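Local coordinates for protein acyl-CoA dehydrogenase (Geobacillus kaustophilus, PDB 2PG0) that probably dehydrogenates acyl thioesters at the alpha-beta position, using a bound FAD as the electron acceptor, at residues 261-266 with 356-361; 268-273 with 342-347. All blocks are in the same frame, centred on the assembly; numbering follows the deposited sequence.

Contact 1 (261-266 with 356-361); sequences EVMFSL and ARRYRD
In the C-terminal helical domain of this acyl-CoA dehydrogenase, the long helix 237-273 meets the short helix 354-361 through V262, M263 and L266 on one side and R358 on the other. The two segments run roughly antiparallel, with N-to-C directions 150° apart, and their axes come no nearer than 10.8 Å, a spacing wide enough for the long side chain of R358 to lie between them. Its chain bends at chi2 (-83°), which turns the guanidinium across the end of V262. There the methyl CG1 of V262 sits over the centre of one guanidinium face, 3.5 Å from R358 CZ, while R357 NH2 lies over the opposite face. The aliphatic part of R358 is met separately: M263 CG lies 3.6 Å from R358 CB, M263 SD touches the same R358 CB, and the methyl CD1 of L266 reaches R358 CG more loosely. Beyond R358, M263 also packs on V336 and A337 of helix 319-343. The polar rim of the guanidinium is bound elsewhere: NH2 forms a salt bridge with E354 and a hydrogen bond with K83 O, and NH1 bonds E82 O. Those bonds probably fix the rotation of the buried group, so that its aliphatic chain and one guanidinium face pack on apolar side chains of helix 237-273, while its N-H groups turn to E354 and the carbonyls of E82 and K83.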
ATOM      1  N   GLU A 261       5.182  10.466  16.313  1.00 11.16           N
ATOM      2  CA  GLU A 261       4.324  10.871  17.444  1.00 11.74           C
ATOM      3  C   GLU A 261       4.067  12.379  17.448  1.00 11.53           C
ATOM      4  O   GLU A 261       2.925  12.823  17.653  1.00 11.83           O
ATOM      5  CB  GLU A 261       4.929  10.394  18.775  1.00 11.51           C
ATOM      6  CG  GLU A 261       4.767   8.887  19.006  1.00 12.70           C
ATOM      7  CD  GLU A 261       5.730   8.291  20.038  1.00 13.22           C
ATOM      8  OE1 GLU A 261       6.610   9.007  20.562  1.00 18.35           O
ATOM      9  OE2 GLU A 261       5.612   7.082  20.320  1.00 14.51           O
ATOM     10  N   VAL A 262       5.120  13.156  17.212  1.00 11.22           N
ATOM     11  CA  VAL A 262       5.020  14.621  17.099  1.00 11.58           C
ATOM     12  C   VAL A 262       4.125  15.029  15.934  1.00 11.44           C
ATOM     13  O   VAL A 262       3.236  15.873  16.087  1.00 11.39           O
ATOM     14  CB  VAL A 262       6.422  15.297  16.956  1.00 11.75           C
ATOM     15  CG1 VAL A 262       6.293  16.787  16.594  1.00 12.42           C
ATOM     16  CG2 VAL A 262       7.234  15.129  18.245  1.00 12.37           C
ATOM     17  N   MET A 263       4.367  14.436  14.766  1.00 11.10           N
ATOM     18  CA  MET A 263       3.597  14.773  13.570  1.00 10.32           C
ATOM     19  C   MET A 263       2.114  14.406  13.706  1.00 11.22           C
ATOM     20  O   MET A 263       1.237  15.145  13.232  1.00 11.96           O
ATOM     21  CB  MET A 263       4.235  14.142  12.320  1.00 10.11           C
ATOM     22  CG  MET A 263       5.485  14.896  11.855  1.00 10.13           C
ATOM     23  SD  MET A 263       6.237  14.290  10.301  1.00  6.80           S
ATOM     24  CE  MET A 263       6.899  12.723  10.866  1.00 11.41           C
ATOM     25  N   PHE A 264       1.836  13.282  14.368  1.00 11.58           N
ATOM     26  CA  PHE A 264       0.459  12.873  14.642  1.00 12.35           C
ATOM     27  C   PHE A 264      -0.249  13.911  15.517  1.00 12.29           C
ATOM     28  O   PHE A 264      -1.376  14.322  15.226  1.00 11.57           O
ATOM     29  CB  PHE A 264       0.424  11.486  15.295  1.00 12.88           C
ATOM     30  CG  PHE A 264      -0.952  11.038  15.690  1.00 13.87           C
ATOM     31  CD1 PHE A 264      -1.793  10.451  14.759  1.00 13.75           C
ATOM     32  CD2 PHE A 264      -1.413  11.225  16.995  1.00 15.22           C
ATOM     33  CE1 PHE A 264      -3.077  10.040  15.120  1.00 15.98           C
ATOM     34  CE2 PHE A 264      -2.700  10.820  17.366  1.00 16.40           C
ATOM     35  CZ  PHE A 264      -3.527  10.225  16.427  1.00 15.45           C
ATOM     36  N   SER A 265       0.432  14.342  16.576  1.00 12.94           N
ATOM     37  CA  SER A 265      -0.123  15.339  17.495  1.00 13.91           C
ATOM     38  C   SER A 265      -0.430  16.652  16.770  1.00 13.81           C
ATOM     39  O   SER A 265      -1.493  17.240  16.968  1.00 13.93           O
ATOM     40  CB  SER A 265       0.817  15.577  18.678  1.00 14.41           C
ATOM     41  OG  SER A 265       0.244  16.532  19.564  1.00 17.37           O
ATOM     42  N   LEU A 266       0.493  17.094  15.922  1.00 13.40           N
ATOM     43  CA  LEU A 266       0.269  18.276  15.084  1.00 13.71           C
ATOM     44  C   LEU A 266      -0.990  18.156  14.227  1.00 13.71           C
ATOM     45  O   LEU A 266      -1.784  19.096  14.144  1.00 13.76           O
ATOM     46  CB  LEU A 266       1.472  18.517  14.172  1.00 13.80           C
ATOM     47  CG  LEU A 266       2.712  19.120  14.821  1.00 14.50           C
ATOM     48  CD1 LEU A 266       3.832  19.112  13.790  1.00 14.40           C
ATOM     49  CD2 LEU A 266       2.434  20.532  15.317  1.00 14.48           C
ATOM     50  N   ALA A 356       5.592  21.437   7.824  1.00 14.02           N
ATOM     51  CA  ALA A 356       6.403  21.532   6.603  1.00 13.39           C
ATOM     52  C   ALA A 356       7.837  21.064   6.869  1.00 12.95           C
ATOM     53  O   ALA A 356       8.395  20.249   6.119  1.00 12.34           O
ATOM     54  CB  ALA A 356       6.390  22.956   6.055  1.00 13.66           C
ATOM     55  N   ARG A 357       8.419  21.586   7.946  1.00 12.52           N
ATOM     56  CA  ARG A 357       9.778  21.251   8.360  1.00 12.15           C
ATOM     57  C   ARG A 357       9.904  19.783   8.781  1.00 11.62           C
ATOM     58  O   ARG A 357      10.855  19.097   8.392  1.00 10.89           O
ATOM     59  CB  ARG A 357      10.162  22.161   9.512  1.00 12.75           C
ATOM     60  CG  ARG A 357      11.534  22.015  10.046  1.00 14.58           C
ATOM     61  CD  ARG A 357      11.480  22.615  11.437  1.00 20.52           C
ATOM     62  NE  ARG A 357      11.412  21.553  12.397  1.00 21.04           N
ATOM     63  CZ  ARG A 357      11.043  21.654  13.667  1.00 18.36           C
ATOM     64  NH1 ARG A 357      10.621  22.803  14.210  1.00 18.55           N
ATOM     65  NH2 ARG A 357      11.096  20.556  14.389  1.00 15.77           N
ATOM     66  N   ARG A 358       8.938  19.303   9.568  1.00 11.38           N
ATOM     67  CA  ARG A 358       8.911  17.898   9.988  1.00 11.32           C
ATOM     68  C   ARG A 358       8.891  16.983   8.759  1.00 11.08           C
ATOM     69  O   ARG A 358       9.607  15.983   8.716  1.00 10.92           O
ATOM     70  CB  ARG A 358       7.702  17.614  10.886  1.00 11.05           C
ATOM     71  CG  ARG A 358       7.619  18.498  12.147  1.00 12.62           C
ATOM     72  CD  ARG A 358       8.473  17.958  13.265  1.00 14.33           C
ATOM     73  NE  ARG A 358       8.338  18.748  14.494  1.00 14.11           N
ATOM     74  CZ  ARG A 358       9.099  18.595  15.574  1.00 14.35           C
ATOM     75  NH1 ARG A 358      10.071  17.678  15.600  1.00 12.06           N
ATOM     76  NH2 ARG A 358       8.893  19.372  16.635  1.00 13.98           N
ATOM     77  N   TYR A 359       8.086  17.357   7.763  1.00 11.32           N
ATOM     78  CA  TYR A 359       7.969  16.604   6.504  1.00 11.41           C
ATOM     79  C   TYR A 359       9.301  16.537   5.747  1.00 11.33           C
ATOM     80  O   TYR A 359       9.691  15.470   5.271  1.00 11.03           O
ATOM     81  CB  TYR A 359       6.870  17.210   5.619  1.00 11.81           C
ATOM     82  CG  TYR A 359       6.736  16.565   4.249  1.00 12.16           C
ATOM     83  CD1 TYR A 359       5.779  15.570   4.023  1.00 12.80           C
ATOM     84  CD2 TYR A 359       7.544  16.966   3.185  1.00 11.68           C
ATOM     85  CE1 TYR A 359       5.636  14.982   2.768  1.00 13.25           C
ATOM     86  CE2 TYR A 359       7.413  16.390   1.926  1.00 12.51           C
ATOM     87  CZ  TYR A 359       6.459  15.394   1.726  1.00 13.30           C
ATOM     88  OH  TYR A 359       6.312  14.816   0.485  1.00 14.39           O
ATOM     89  N   ARG A 360       9.987  17.674   5.633  1.00 10.69           N
ATOM     90  CA  ARG A 360      11.291  17.724   4.951  1.00 11.11           C
ATOM     91  C   ARG A 360      12.377  16.958   5.706  1.00 10.86           C
ATOM     92  O   ARG A 360      13.312  16.446   5.095  1.00 11.01           O
ATOM     93  CB  ARG A 360      11.744  19.173   4.732  1.00 11.02           C
ATOM     94  CG  ARG A 360      10.972  19.923   3.635  1.00 11.29           C
ATOM     95  CD  ARG A 360      11.593  21.279   3.323  1.00 12.14           C
ATOM     96  NE  ARG A 360      11.400  22.224   4.424  1.00 13.15           N
ATOM     97  CZ  ARG A 360      12.297  22.471   5.374  1.00 13.24           C
ATOM     98  NH1 ARG A 360      13.471  21.847   5.369  1.00 12.15           N
ATOM     99  NH2 ARG A 360      12.011  23.345   6.337  1.00 12.61           N
ATOM    100  N   ASP A 361      12.241  16.880   7.028  1.00 10.54           N
ATOM    101  CA  ASP A 361      13.265  16.276   7.891  1.00 10.80           C
ATOM    102  C   ASP A 361      13.232  14.744   7.897  1.00 10.94           C
ATOM    103  O   ASP A 361      14.271  14.087   7.995  1.00 10.75           O
ATOM    104  CB  ASP A 361      13.147  16.810   9.330  1.00 11.13           C
ATOM    105  CG  ASP A 361      13.684  18.240   9.483  1.00 12.15           C
ATOM    106  OD1 ASP A 361      14.170  18.807   8.483  1.00 12.64           O
ATOM    107  OD2 ASP A 361      13.625  18.796  10.616  1.00 13.29           O
TER

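Contact 2 (268-273 with 342-347); sequences KQYVKQ and QLHGGY. With FAD (flavin-adenine dinucleotide), chain D.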
ATOM      1  N   LYS A 268      -3.605  15.949  14.487  1.00 13.77           N
ATOM      2  CA  LYS A 268      -4.828  15.775  15.269  1.00 14.89           C
ATOM      3  C   LYS A 268      -5.327  17.128  15.759  1.00 14.98           C
ATOM      4  O   LYS A 268      -6.517  17.448  15.620  1.00 14.98           O
ATOM      5  CB  LYS A 268      -4.591  14.837  16.450  1.00 15.02           C
ATOM      6  CG  LYS A 268      -5.848  14.542  17.268  1.00 18.13           C
ATOM      7  CD  LYS A 268      -5.632  13.361  18.210  1.00 22.86           C
ATOM      8  CE  LYS A 268      -4.641  13.694  19.320  1.00 26.12           C
ATOM      9  NZ  LYS A 268      -4.133  12.466  20.028  1.00 29.65           N
ATOM     10  N   GLN A 269      -4.412  17.922  16.314  1.00 15.10           N
ATOM     11  CA  GLN A 269      -4.764  19.249  16.813  1.00 15.91           C
ATOM     12  C   GLN A 269      -5.256  20.158  15.694  1.00 15.39           C
ATOM     13  O   GLN A 269      -6.233  20.889  15.875  1.00 15.22           O
ATOM     14  CB  GLN A 269      -3.602  19.878  17.590  1.00 16.37           C
ATOM     15  CG  GLN A 269      -3.386  19.222  18.974  1.00 20.12           C
ATOM     16  CD  GLN A 269      -4.701  18.943  19.731  1.00 24.70           C
ATOM     17  OE1 GLN A 269      -5.499  19.858  19.986  1.00 27.70           O
ATOM     18  NE2 GLN A 269      -4.925  17.674  20.093  1.00 25.47           N
ATOM     19  N   TYR A 270      -4.606  20.094  14.533  1.00 14.89           N
ATOM     20  CA  TYR A 270      -5.033  20.920  13.406  1.00 14.92           C
ATOM     21  C   TYR A 270      -6.454  20.610  12.932  1.00 14.64           C
ATOM     22  O   TYR A 270      -7.278  21.517  12.807  1.00 14.35           O
ATOM     23  CB  TYR A 270      -4.054  20.847  12.227  1.00 15.35           C
ATOM     24  CG  TYR A 270      -4.445  21.814  11.135  1.00 15.64           C
ATOM     25  CD1 TYR A 270      -4.141  23.174  11.254  1.00 16.54           C
ATOM     26  CD2 TYR A 270      -5.146  21.385  10.000  1.00 15.66           C
ATOM     27  CE1 TYR A 270      -4.511  24.083  10.267  1.00 17.00           C
ATOM     28  CE2 TYR A 270      -5.525  22.296   9.003  1.00 15.95           C
ATOM     29  CZ  TYR A 270      -5.201  23.641   9.151  1.00 16.76           C
ATOM     30  OH  TYR A 270      -5.563  24.567   8.193  1.00 18.00           O
ATOM     31  N   VAL A 271      -6.736  19.338  12.659  1.00 14.52           N
ATOM     32  CA  VAL A 271      -8.039  18.955  12.115  1.00 14.27           C
ATOM     33  C   VAL A 271      -9.180  19.137  13.132  1.00 15.03           C
ATOM     34  O   VAL A 271     -10.332  19.324  12.747  1.00 14.49           O
ATOM     35  CB  VAL A 271      -8.043  17.522  11.486  1.00 14.53           C
ATOM     36  CG1 VAL A 271      -7.088  17.453  10.296  1.00 13.18           C
ATOM     37  CG2 VAL A 271      -7.722  16.439  12.533  1.00 13.59           C
ATOM     38  N   LYS A 272      -8.845  19.117  14.420  1.00 15.62           N
ATOM     39  CA  LYS A 272      -9.835  19.353  15.478  1.00 17.31           C
ATOM     40  C   LYS A 272     -10.284  20.821  15.533  1.00 17.79           C
ATOM     41  O   LYS A 272     -11.402  21.114  15.968  1.00 17.75           O
ATOM     42  CB  LYS A 272      -9.308  18.885  16.840  1.00 16.95           C
ATOM     43  CG  LYS A 272      -9.416  17.368  17.032  1.00 18.04           C
ATOM     44  CD  LYS A 272      -8.948  16.920  18.415  1.00 19.22           C
ATOM     45  CE  LYS A 272      -9.985  17.233  19.497  1.00 22.91           C
ATOM     46  NZ  LYS A 272      -9.615  16.624  20.816  1.00 25.60           N
ATOM     47  N   GLN A 273      -9.426  21.728  15.063  1.00 18.45           N
ATOM     48  CA  GLN A 273      -9.721  23.169  15.109  1.00 19.74           C
ATOM     49  C   GLN A 273     -10.104  23.776  13.755  1.00 19.68           C
ATOM     50  O   GLN A 273     -10.587  24.910  13.694  1.00 20.33           O
ATOM     51  CB  GLN A 273      -8.546  23.950  15.712  1.00 20.25           C
ATOM     52  CG  GLN A 273      -8.045  23.465  17.072  1.00 24.44           C
ATOM     53  CD  GLN A 273      -9.074  23.575  18.198  1.00 29.11           C
ATOM     54  OE1 GLN A 273      -9.608  22.560  18.670  1.00 31.24           O
ATOM     55  NE2 GLN A 273      -9.343  24.805  18.644  1.00 31.42           N
ATOM     56  N   GLN A 342      -0.906  16.437   3.857  1.00 13.73           N
ATOM     57  CA  GLN A 342      -2.175  16.422   3.118  1.00 13.57           C
ATOM     58  C   GLN A 342      -3.352  16.900   3.964  1.00 13.32           C
ATOM     59  O   GLN A 342      -4.178  17.691   3.506  1.00 13.12           O
ATOM     60  CB  GLN A 342      -2.468  15.033   2.537  1.00 13.69           C
ATOM     61  CG  GLN A 342      -3.725  14.976   1.621  1.00 14.79           C
ATOM     62  CD  GLN A 342      -3.573  15.748   0.307  1.00 17.66           C
ATOM     63  OE1 GLN A 342      -2.459  16.031  -0.132  1.00 18.74           O
ATOM     64  NE2 GLN A 342      -4.702  16.084  -0.328  1.00 15.74           N
ATOM     65  N   LEU A 343      -3.414  16.436   5.207  1.00 13.13           N
ATOM     66  CA  LEU A 343      -4.515  16.807   6.084  1.00 13.26           C
ATOM     67  C   LEU A 343      -4.489  18.270   6.539  1.00 13.53           C
ATOM     68  O   LEU A 343      -5.493  18.775   7.048  1.00 13.68           O
ATOM     69  CB  LEU A 343      -4.612  15.843   7.267  1.00 13.42           C
ATOM     70  CG  LEU A 343      -5.122  14.451   6.882  1.00 14.77           C
ATOM     71  CD1 LEU A 343      -4.880  13.449   8.012  1.00 15.32           C
ATOM     72  CD2 LEU A 343      -6.608  14.494   6.477  1.00 16.52           C
ATOM     73  N   HIS A 344      -3.350  18.947   6.356  1.00 13.59           N
ATOM     74  CA  HIS A 344      -3.257  20.386   6.649  1.00 13.98           C
ATOM     75  C   HIS A 344      -3.742  21.264   5.470  1.00 14.19           C
ATOM     76  O   HIS A 344      -3.836  22.496   5.587  1.00 13.85           O
ATOM     77  CB  HIS A 344      -1.818  20.774   7.024  1.00 14.27           C
ATOM     78  CG  HIS A 344      -1.439  20.477   8.445  1.00 14.53           C
ATOM     79  ND1 HIS A 344      -1.197  19.199   8.902  1.00 14.44           N
ATOM     80  CD2 HIS A 344      -1.212  21.301   9.496  1.00 15.60           C
ATOM     81  CE1 HIS A 344      -0.863  19.247  10.181  1.00 15.42           C
ATOM     82  NE2 HIS A 344      -0.860  20.512  10.564  1.00 15.79           N
ATOM     83  N   GLY A 345      -4.043  20.635   4.336  1.00 13.94           N
ATOM     84  CA  GLY A 345      -4.375  21.377   3.117  1.00 14.19           C
ATOM     85  C   GLY A 345      -3.198  22.225   2.662  1.00 13.96           C
ATOM     86  O   GLY A 345      -2.050  21.827   2.823  1.00 14.19           O
ATOM     87  N   GLY A 346      -3.483  23.403   2.103  1.00 14.08           N
ATOM     88  CA  GLY A 346      -2.439  24.320   1.633  1.00 13.38           C
ATOM     89  C   GLY A 346      -1.444  24.691   2.724  1.00 13.11           C
ATOM     90  O   GLY A 346      -0.260  24.899   2.452  1.00 12.64           O
ATOM     91  N   TYR A 347      -1.924  24.736   3.969  1.00 12.83           N
ATOM     92  CA  TYR A 347      -1.087  25.114   5.120  1.00 12.98           C
ATOM     93  C   TYR A 347       0.072  24.156   5.403  1.00 12.44           C
ATOM     94  O   TYR A 347       1.107  24.577   5.915  1.00 12.54           O
ATOM     95  CB  TYR A 347      -1.959  25.365   6.369  1.00 13.47           C
ATOM     96  CG  TYR A 347      -3.018  26.395   6.060  1.00 13.89           C
ATOM     97  CD1 TYR A 347      -2.731  27.761   6.128  1.00 14.27           C
ATOM     98  CD2 TYR A 347      -4.280  26.006   5.620  1.00 14.34           C
ATOM     99  CE1 TYR A 347      -3.702  28.720   5.803  1.00 15.25           C
ATOM    100  CE2 TYR A 347      -5.250  26.956   5.279  1.00 15.43           C
ATOM    101  CZ  TYR A 347      -4.947  28.307   5.374  1.00 15.26           C
ATOM    102  OH  TYR A 347      -5.898  29.247   5.044  1.00 15.44           O
TER
HETATM  103  PA  FAD D 401      -9.049  22.839   3.663  1.00 19.81           P
HETATM  104  O1A FAD D 401      -9.104  23.567   4.989  1.00 18.95           O
HETATM  105  O2A FAD D 401     -10.247  23.047   2.771  1.00 18.84           O
HETATM  106  O5B FAD D 401      -8.868  21.259   3.929  1.00 19.77           O
HETATM  107  C5B FAD D 401      -7.759  20.787   4.664  1.00 21.57           C
HETATM  108  C4B FAD D 401      -7.821  19.269   4.680  1.00 23.42           C
HETATM  109  O4B FAD D 401      -9.081  18.889   5.195  1.00 23.22           O
HETATM  110  C3B FAD D 401      -7.712  18.686   3.276  1.00 24.53           C
HETATM  111  O3B FAD D 401      -6.581  17.864   3.187  1.00 25.82           O
HETATM  112  C2B FAD D 401      -8.882  17.751   3.129  1.00 26.82           C
HETATM  113  O2B FAD D 401      -8.357  16.446   3.148  1.00 31.10           O
HETATM  114  C1B FAD D 401      -9.642  17.846   4.431  1.00 24.28           C
HETATM  115  N9A FAD D 401     -11.091  17.989   4.197  1.00 24.28           N
HETATM  116  C8A FAD D 401     -11.837  19.134   4.048  1.00 23.84           C
HETATM  117  N7A FAD D 401     -13.133  18.780   3.860  1.00 23.46           N
HETATM  118  C5A FAD D 401     -13.217  17.428   3.890  1.00 23.77           C
HETATM  119  C6A FAD D 401     -14.275  16.537   3.756  1.00 24.20           C
HETATM  120  N6A FAD D 401     -15.521  16.977   3.592  1.00 23.94           N
HETATM  121  N1A FAD D 401     -14.028  15.179   3.833  1.00 24.00           N
HETATM  122  C2A FAD D 401     -12.752  14.694   4.044  1.00 23.78           C
HETATM  123  N3A FAD D 401     -11.706  15.581   4.180  1.00 23.68           N
HETATM  124  C4A FAD D 401     -11.939  16.920   4.104  1.00 24.16           C
HETATM  125  N1  FAD D 401      -6.378  28.922  -4.622  1.00 21.52           N
HETATM  126  C2  FAD D 401      -6.912  29.794  -5.560  1.00 22.05           C
HETATM  127  O2  FAD D 401      -8.093  30.139  -5.482  1.00 21.68           O
HETATM  128  N3  FAD D 401      -6.116  30.290  -6.577  1.00 21.49           N
HETATM  129  C4  FAD D 401      -4.786  29.915  -6.664  1.00 22.01           C
HETATM  130  O4  FAD D 401      -4.091  30.366  -7.571  1.00 21.39           O
HETATM  131  C4X FAD D 401      -4.244  29.025  -5.728  1.00 21.95           C
HETATM  132  N5  FAD D 401      -2.913  28.640  -5.806  1.00 21.88           N
HETATM  133  C5X FAD D 401      -2.380  27.786  -4.860  1.00 21.62           C
HETATM  134  C6  FAD D 401      -1.036  27.426  -4.945  1.00 21.86           C
HETATM  135  C7  FAD D 401      -0.475  26.565  -4.011  1.00 21.56           C
HETATM  136  C7M FAD D 401       0.980  26.212  -4.153  1.00 21.80           C
HETATM  137  C8  FAD D 401      -1.275  26.059  -2.978  1.00 21.79           C
HETATM  138  C8M FAD D 401      -0.749  25.126  -1.936  1.00 21.95           C
HETATM  139  C9  FAD D 401      -2.615  26.421  -2.892  1.00 21.76           C
HETATM  140  C9A FAD D 401      -3.187  27.279  -3.832  1.00 21.87           C
HETATM  141  N10 FAD D 401      -4.534  27.640  -3.759  1.00 21.75           N
HETATM  142  C10 FAD D 401      -5.052  28.527  -4.696  1.00 21.83           C
HETATM  143  C1' FAD D 401      -5.483  27.041  -2.735  1.00 21.07           C
HETATM  144  C2' FAD D 401      -5.762  25.533  -2.843  1.00 20.55           C
HETATM  145  O2' FAD D 401      -6.684  25.251  -3.876  1.00 21.81           O
HETATM  146  C3' FAD D 401      -6.303  25.050  -1.493  1.00 18.85           C
HETATM  147  O3' FAD D 401      -5.208  24.929  -0.606  1.00 17.24           O
HETATM  148  C4' FAD D 401      -7.086  23.731  -1.549  1.00 19.14           C
HETATM  149  O4' FAD D 401      -8.276  23.885  -2.299  1.00 19.13           O
HETATM  150  C5' FAD D 401      -7.479  23.218  -0.162  1.00 19.10           C
HETATM  151  O5' FAD D 401      -8.047  24.252   0.615  1.00 19.40           O
HETATM  152  P   FAD D 401      -7.440  24.565   2.068  1.00 19.36           P
HETATM  153  O1P FAD D 401      -5.956  24.798   1.958  1.00 19.02           O
HETATM  154  O2P FAD D 401      -8.161  25.739   2.691  1.00 20.56           O
HETATM  155  O3P FAD D 401      -7.671  23.200   2.903  1.00 18.90           O
HETATM  156  O   HOH W   1      -6.617  23.641   6.042  1.00 20.43           O
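A single water ties the hydroxyl of Y270 to both the main chain of 342-347 and the FAD diphosphate, linking helix 237-273 to the cofactor. This water lies in the plane of the Y270 ring, 2.6 Å from Y270 OH, and is placed to donate to H344 O (3.0 Å) and FAD O1A (2.7 Å), although other acceptors compete for its protons. The Y270 ring reaches this position with CG anti to the backbone N (chi1 -174°), and makes an offset stack on the imidazole of H344: the centroids are 4.6 Å apart, the planes 19° from parallel, and H344 CD2 lies over the outer part of one tyrosine face. H344 ND1 is hydrogen-bonded to A340 O, which probably holds the imidazole in this orientation. At the far end of the tyrosine, Y270 OH comes 3.2 Å from Y347 CD2, and the two side chains cross at about a right angle. The next residue, V271, packs its CG1 against the CB and carbonyl of L343. The backbone after helix 319-343 then turns at G345, whose phi is positive and whose N lies near the ribose carbon C5B of FAD. G346 N donates to FAD O1P at 2.8 Å with an N-H...O angle of 158°. Main-chain groups at a helix end, backed by an aromatic stack, thus form part of the wall of the FAD site in this acyl-CoA dehydrogenase, to which S136 and T162 of a neighbouring subunit also contribute.

How the contacts relate
Contacts 1 and 2 have centres 12 Å apart on the same side of the chain's centre, and both lie in the C-terminal domain of the family. Helix 237-273 is common to them: 261-266 precedes 268-273 on it, separated by one residue. Their partners come in sequence too, since helix 319-343 leads into 342-347 and helix 354-361 follows, so contact 2 is nested inside the chain loop closed by contact 1. The two also meet directly, with L266 O 4.0 Å from H344 NE2. One long helix thereby packs against both the FAD-binding turn and the next helix, and both contacts border the second subunit, which contributes to the cofactor site.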